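Fatty Acyl-Adenylate Ligase (Escherichia coli, PDB 3PBK) belongs to the AMP-binding enzymes of the ANL superfamily. Local coordinates at residues K63-L68 and A157-L162; A129-G134 and P149-L154. One frame throughout, in Å; residues are numbered along the deposited sequence.

Contact 1: K63-L68 and A157-L162; sequences KRLLSL and AWFKAL
In the layer of helices packed against the four-stranded parallel sheet of this AMP-binding enzyme, R64 on helix 51-67 reaches across to F159 of helix 156-160 and to L162, which follows in the chain. The arginine has the largest share of the contact. Its NE donates to the carbonyl oxygen of F159, with 2.8 Å between R64 NE and F159 O, and the N-H...O angle, 132°, is well short of straight. The acceptor lies almost in the guanidinium plane, whereas NE stands tilted from the plane of the carbonyl. F159 O also receives the backbone N of L162, which comes from the opposite face of that carbonyl, so two donors grip one oxygen.

A bend at chi3 (-71°) turns the rest of the guanidinium over the F159 ring. There R64 NH2 sits above one face, toward the rim, 3.7 Å from F159 CZ, and the pair forms a cation-pi interaction with the two planes inclined 39° to each other. Around this polar link the junction is largely apolar. L65 brings its CG to 3.7 Å from F159 CE1, and helix 84-95 touches both residues through C93 and A89. L162 fills the other part of the junction: its CB rests 3.8 Å from R64 CB, and its CD2 meets L68 CD1 at 3.5 Å, the two leucine side chains crossing at about a right angle. One turn along from R64, S67 OG bonds back to R64 O, 2.8 Å away and in the carbonyl plane, and lies beside L162 CG.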
loop_
_atom_site.group_PDB
_atom_site.type_symbol
_atom_site.label_atom_id
_atom_site.label_comp_id
_atom_site.label_asym_id
_atom_site.label_seq_id
_atom_site.Cartn_x
_atom_site.Cartn_y
_atom_site.Cartn_z
ATOM N N LYS A 63 4.484 -15.885 -25.514
ATOM C CA LYS A 63 5.280 -16.664 -26.457
ATOM C C LYS A 63 6.612 -15.982 -26.768
ATOM O O LYS A 63 7.649 -16.640 -26.815
ATOM C CB LYS A 63 4.485 -16.962 -27.729
ATOM C CG LYS A 63 3.435 -18.050 -27.550
ATOM C CD LYS A 63 2.485 -18.113 -28.742
ATOM C CE LYS A 63 1.600 -19.352 -28.679
ATOM N NZ LYS A 63 0.834 -19.560 -29.939
ATOM N N ARG A 64 6.595 -14.667 -26.968
ATOM C CA ARG A 64 7.843 -13.934 -27.115
ATOM C C ARG A 64 8.776 -14.271 -25.959
ATOM O O ARG A 64 9.892 -14.745 -26.161
ATOM C CB ARG A 64 7.595 -12.432 -27.159
ATOM C CG ARG A 64 6.817 -11.971 -28.373
ATOM C CD ARG A 64 7.067 -10.491 -28.661
ATOM N NE ARG A 64 6.456 -9.598 -27.676
ATOM C CZ ARG A 64 5.147 -9.532 -27.433
ATOM N NH1 ARG A 64 4.307 -10.331 -28.084
ATOM N NH2 ARG A 64 4.674 -8.683 -26.529
ATOM N N LEU A 65 8.301 -14.034 -24.743
ATOM C CA LEU A 65 9.081 -14.309 -23.544
ATOM C C LEU A 65 9.711 -15.692 -23.533
ATOM O O LEU A 65 10.832 -15.861 -23.069
ATOM C CB LEU A 65 8.218 -14.135 -22.299
ATOM C CG LEU A 65 8.169 -12.707 -21.776
ATOM C CD1 LEU A 65 7.432 -12.647 -20.456
ATOM C CD2 LEU A 65 9.583 -12.197 -21.637
ATOM N N LEU A 66 8.988 -16.684 -24.035
ATOM C CA LEU A 66 9.485 -18.056 -24.029
ATOM C C LEU A 66 10.588 -18.299 -25.064
ATOM O O LEU A 66 11.432 -19.188 -24.888
ATOM C CB LEU A 66 8.335 -19.036 -24.228
ATOM C CG LEU A 66 7.410 -19.133 -23.017
ATOM C CD1 LEU A 66 6.114 -19.838 -23.383
ATOM C CD2 LEU A 66 8.121 -19.829 -21.856
ATOM N N SER A 67 10.590 -17.503 -26.130
ATOM C CA SER A 67 11.605 -17.639 -27.160
ATOM C C SER A 67 12.964 -17.350 -26.550
ATOM O O SER A 67 13.997 -17.661 -27.130
ATOM C CB SER A 67 11.336 -16.688 -28.320
ATOM O OG SER A 67 11.873 -15.406 -28.057
ATOM N N LEU A 68 12.952 -16.750 -25.368
ATOM C CA LEU A 68 14.180 -16.446 -24.660
ATOM C C LEU A 68 14.632 -17.633 -23.822
ATOM O O LEU A 68 15.426 -17.473 -22.895
ATOM C CB LEU A 68 13.992 -15.226 -23.763
ATOM C CG LEU A 68 14.011 -13.858 -24.446
ATOM C CD1 LEU A 68 13.301 -12.819 -23.598
ATOM C CD2 LEU A 68 15.436 -13.431 -24.707
ATOM N N ALA A 157 10.046 -2.134 -26.220
ATOM C CA ALA A 157 10.104 -2.234 -27.674
ATOM C C ALA A 157 10.820 -3.511 -28.111
ATOM O O ALA A 157 10.274 -4.290 -28.896
ATOM C CB ALA A 157 10.779 -1.018 -28.259
ATOM N N TRP A 158 12.037 -3.728 -27.605
ATOM C CA TRP A 158 12.777 -4.959 -27.902
ATOM C C TRP A 158 11.935 -6.176 -27.508
ATOM O O TRP A 158 11.845 -7.152 -28.250
ATOM C CB TRP A 158 14.147 -4.995 -27.201
ATOM C CG TRP A 158 14.964 -3.713 -27.309
ATOM C CD1 TRP A 158 14.734 -2.655 -28.153
ATOM C CD2 TRP A 158 16.155 -3.373 -26.559
ATOM N NE1 TRP A 158 15.688 -1.673 -27.958
ATOM C CE2 TRP A 158 16.574 -2.089 -26.995
ATOM C CE3 TRP A 158 16.901 -4.025 -25.560
ATOM C CZ2 TRP A 158 17.705 -1.445 -26.467
ATOM C CZ3 TRP A 158 18.029 -3.381 -25.037
ATOM C CH2 TRP A 158 18.416 -2.105 -25.493
ATOM N N PHE A 159 11.306 -6.106 -26.340
ATOM C CA PHE A 159 10.405 -7.160 -25.897
ATOM C C PHE A 159 9.279 -7.412 -26.912
ATOM O O PHE A 159 9.055 -8.554 -27.325
ATOM C CB PHE A 159 9.849 -6.832 -24.503
ATOM C CG PHE A 159 8.644 -7.651 -24.109
ATOM C CD1 PHE A 159 8.625 -9.025 -24.289
ATOM C CD2 PHE A 159 7.534 -7.043 -23.529
ATOM C CE1 PHE A 159 7.513 -9.775 -23.922
ATOM C CE2 PHE A 159 6.423 -7.788 -23.153
ATOM C CZ PHE A 159 6.413 -9.154 -23.351
ATOM N N LYS A 160 8.577 -6.355 -27.319
ATOM C CA LYS A 160 7.483 -6.503 -28.277
ATOM C C LYS A 160 8.040 -6.970 -29.619
ATOM O O LYS A 160 7.318 -7.535 -30.457
ATOM C CB LYS A 160 6.707 -5.192 -28.447
ATOM C CG LYS A 160 6.136 -4.627 -27.162
ATOM C CD LYS A 160 4.951 -3.711 -27.430
ATOM C CE LYS A 160 4.712 -2.743 -26.269
ATOM N NZ LYS A 160 3.498 -1.882 -26.455
ATOM N N ALA A 161 9.340 -6.746 -29.795
ATOM C CA ALA A 161 10.027 -7.032 -31.048
ATOM C C ALA A 161 10.514 -8.482 -31.153
ATOM O O ALA A 161 10.983 -8.913 -32.204
ATOM C CB ALA A 161 11.187 -6.054 -31.244
ATOM N N LEU A 162 10.389 -9.233 -30.066
ATOM C CA LEU A 162 10.810 -10.634 -30.051
ATOM C C LEU A 162 9.932 -11.532 -30.923
ATOM O O LEU A 162 8.838 -11.139 -31.345
ATOM C CB LEU A 162 10.851 -11.171 -28.615
ATOM C CG LEU A 162 12.223 -11.230 -27.940
ATOM C CD1 LEU A 162 13.147 -10.131 -28.446
ATOM C CD2 LEU A 162 12.080 -11.171 -26.427
#

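Contact 2: A129-G134 and P149-L154; sequences AAIITG and PELHVL
A130, I131 and I132 pair in parallel with H152, V153 and L154, the two adjacent parallel strands of a beta-alpha-beta unit whose helix is 138-144. The bonds alternate as parallel pairing requires: I131 N donates to H152 O, L154 N to I131 O at 2.9 Å, and T133 N to L154 O at 3.0 Å. Between them, the CA atoms of A130 and I132 make CA-H...O contacts with H152 O and L154 O.

The packing is close around I131. Its CG2 branch meets L151 CD2 at 3.6 Å and V153 CG2 at 3.7 Å, because CG1 lies anti to the backbone N (chi1 167°) and leaves CG2 to face the second strand. L151 also lays CD1 against the backbone at A130, 3.3 Å from A130 N.

Toward A129 and E150 the contact is looser and more exposed, and the backbone bond there, from H152 N to A129 O, is weak. The imidazole reinforces it: H152 ND1 donates to A129 O over 3.1 Å, nearly straight at 165°, with the oxygen in the ring plane. This second bond would favour this rotation of the ring on an otherwise exposed residue.

Strand 75-79 borders 130-133 on its other edge, while 152-155 is outermost. Helix 138-144 covers T133 and V153, and helix 156-160 packs F159 against I132 on the opposite face.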
loop_
_atom_site.group_PDB
_atom_site.type_symbol
_atom_site.label_atom_id
_atom_site.label_comp_id
_atom_site.label_asym_id
_atom_site.label_seq_id
_atom_site.Cartn_x
_atom_site.Cartn_y
_atom_site.Cartn_z
ATOM N N ALA A 129 15.506 -13.667 -14.536
ATOM C CA ALA A 129 16.251 -14.113 -15.706
ATOM C C ALA A 129 16.149 -13.081 -16.816
ATOM O O ALA A 129 16.812 -13.186 -17.850
ATOM C CB ALA A 129 15.731 -15.443 -16.179
ATOM N N ALA A 130 15.301 -12.085 -16.587
ATOM C CA ALA A 130 15.069 -11.012 -17.542
ATOM C C ALA A 130 14.370 -9.837 -16.846
ATOM O O ALA A 130 13.759 -9.994 -15.794
ATOM C CB ALA A 130 14.236 -11.517 -18.709
ATOM N N ILE A 131 14.468 -8.651 -17.422
ATOM C CA ILE A 131 13.802 -7.502 -16.844
ATOM C C ILE A 131 13.330 -6.588 -17.956
ATOM O O ILE A 131 14.117 -6.173 -18.802
ATOM C CB ILE A 131 14.714 -6.742 -15.846
ATOM C CG1 ILE A 131 14.118 -5.378 -15.501
ATOM C CG2 ILE A 131 16.118 -6.578 -16.390
ATOM C CD1 ILE A 131 14.823 -4.699 -14.358
ATOM N N ILE A 132 12.036 -6.295 -17.965
ATOM C CA ILE A 132 11.456 -5.455 -18.995
ATOM C C ILE A 132 11.239 -4.065 -18.443
ATOM O O ILE A 132 10.647 -3.913 -17.385
ATOM C CB ILE A 132 10.128 -6.027 -19.454
ATOM C CG1 ILE A 132 10.353 -7.415 -20.040
ATOM C CG2 ILE A 132 9.469 -5.115 -20.459
ATOM C CD1 ILE A 132 9.095 -8.094 -20.460
ATOM N N THR A 133 11.728 -3.053 -19.155
ATOM C CA THR A 133 11.601 -1.664 -18.724
ATOM C C THR A 133 11.229 -0.749 -19.877
ATOM O O THR A 133 11.382 -1.103 -21.042
ATOM C CB THR A 133 12.917 -1.132 -18.149
ATOM O OG1 THR A 133 12.714 0.187 -17.638
ATOM C CG2 THR A 133 13.971 -1.064 -19.234
ATOM N N GLY A 134 10.753 0.442 -19.542
ATOM C CA GLY A 134 10.510 1.469 -20.535
ATOM C C GLY A 134 11.789 2.215 -20.861
ATOM O O GLY A 134 12.740 2.215 -20.075
ATOM N N PRO A 149 25.389 -10.590 -15.323
ATOM C CA PRO A 149 25.501 -10.983 -16.734
ATOM C C PRO A 149 24.319 -11.849 -17.153
ATOM O O PRO A 149 23.810 -11.724 -18.272
ATOM C CB PRO A 149 26.796 -11.804 -16.767
ATOM C CG PRO A 149 27.503 -11.495 -15.459
ATOM C CD PRO A 149 26.409 -11.235 -14.482
ATOM N N GLU A 150 23.883 -12.704 -16.232
ATOM C CA GLU A 150 22.816 -13.668 -16.480
ATOM C C GLU A 150 21.440 -13.017 -16.605
ATOM O O GLU A 150 20.417 -13.701 -16.557
ATOM C CB GLU A 150 22.783 -14.725 -15.365
ATOM C CG GLU A 150 22.187 -14.227 -14.053
ATOM C CD GLU A 150 22.776 -12.891 -13.624
ATOM O OE1 GLU A 150 22.014 -11.894 -13.552
ATOM O OE2 GLU A 150 24.006 -12.836 -13.376
ATOM N N LEU A 151 21.410 -11.703 -16.769
ATOM C CA LEU A 151 20.144 -10.994 -16.844
ATOM C C LEU A 151 19.933 -10.387 -18.221
ATOM O O LEU A 151 20.714 -9.550 -18.650
ATOM C CB LEU A 151 20.090 -9.905 -15.768
ATOM C CG LEU A 151 18.798 -9.087 -15.680
ATOM C CD1 LEU A 151 17.604 -9.995 -15.434
ATOM C CD2 LEU A 151 18.897 -7.999 -14.614
ATOM N N HIS A 152 18.889 -10.824 -18.919
ATOM C CA HIS A 152 18.448 -10.135 -20.126
ATOM C C HIS A 152 17.839 -8.807 -19.692
ATOM O O HIS A 152 17.048 -8.761 -18.746
ATOM C CB HIS A 152 17.347 -10.908 -20.857
ATOM C CG HIS A 152 17.784 -12.207 -21.457
ATOM N ND1 HIS A 152 17.792 -13.392 -20.744
ATOM C CD2 HIS A 152 18.172 -12.523 -22.715
ATOM C CE1 HIS A 152 18.192 -14.374 -21.535
ATOM N NE2 HIS A 152 18.429 -13.874 -22.734
ATOM N N VAL A 153 18.189 -7.734 -20.391
ATOM C CA VAL A 153 17.546 -6.449 -20.186
ATOM C C VAL A 153 16.816 -6.061 -21.459
ATOM O O VAL A 153 17.429 -5.811 -22.491
ATOM C CB VAL A 153 18.570 -5.373 -19.827
ATOM C CG1 VAL A 153 17.982 -3.979 -20.031
ATOM C CG2 VAL A 153 19.070 -5.576 -18.394
ATOM N N LEU A 154 15.498 -6.030 -21.392
ATOM C CA LEU A 154 14.703 -5.735 -22.571
ATOM C C LEU A 154 13.945 -4.431 -22.405
ATOM O O LEU A 154 13.265 -4.234 -21.399
ATOM C CB LEU A 154 13.699 -6.857 -22.826
ATOM C CG LEU A 154 14.263 -8.206 -23.275
ATOM C CD1 LEU A 154 15.280 -8.764 -22.287
ATOM C CD2 LEU A 154 13.126 -9.183 -23.477
#

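From the N terminus, helix 51-67 comes first, and the chain then runs through strands 75-79 and 99-103 and their helices before reaching 129-134. Contact 2 closes a short loop there, since helix 138-144 intervenes before strand 152-155 returns alongside. That strand passes directly into helix 156-160, where the segment 157-162 meets helix 51-67 and closes the much longer loop of contact 1, so contact 2 is nested inside it. The centres lie about 11 Å apart, and the two contacts touch: L68 packs on H152 and L154, and W158 on V153. Together they tie the outer edge of the four-stranded parallel sheet to the helices over one face.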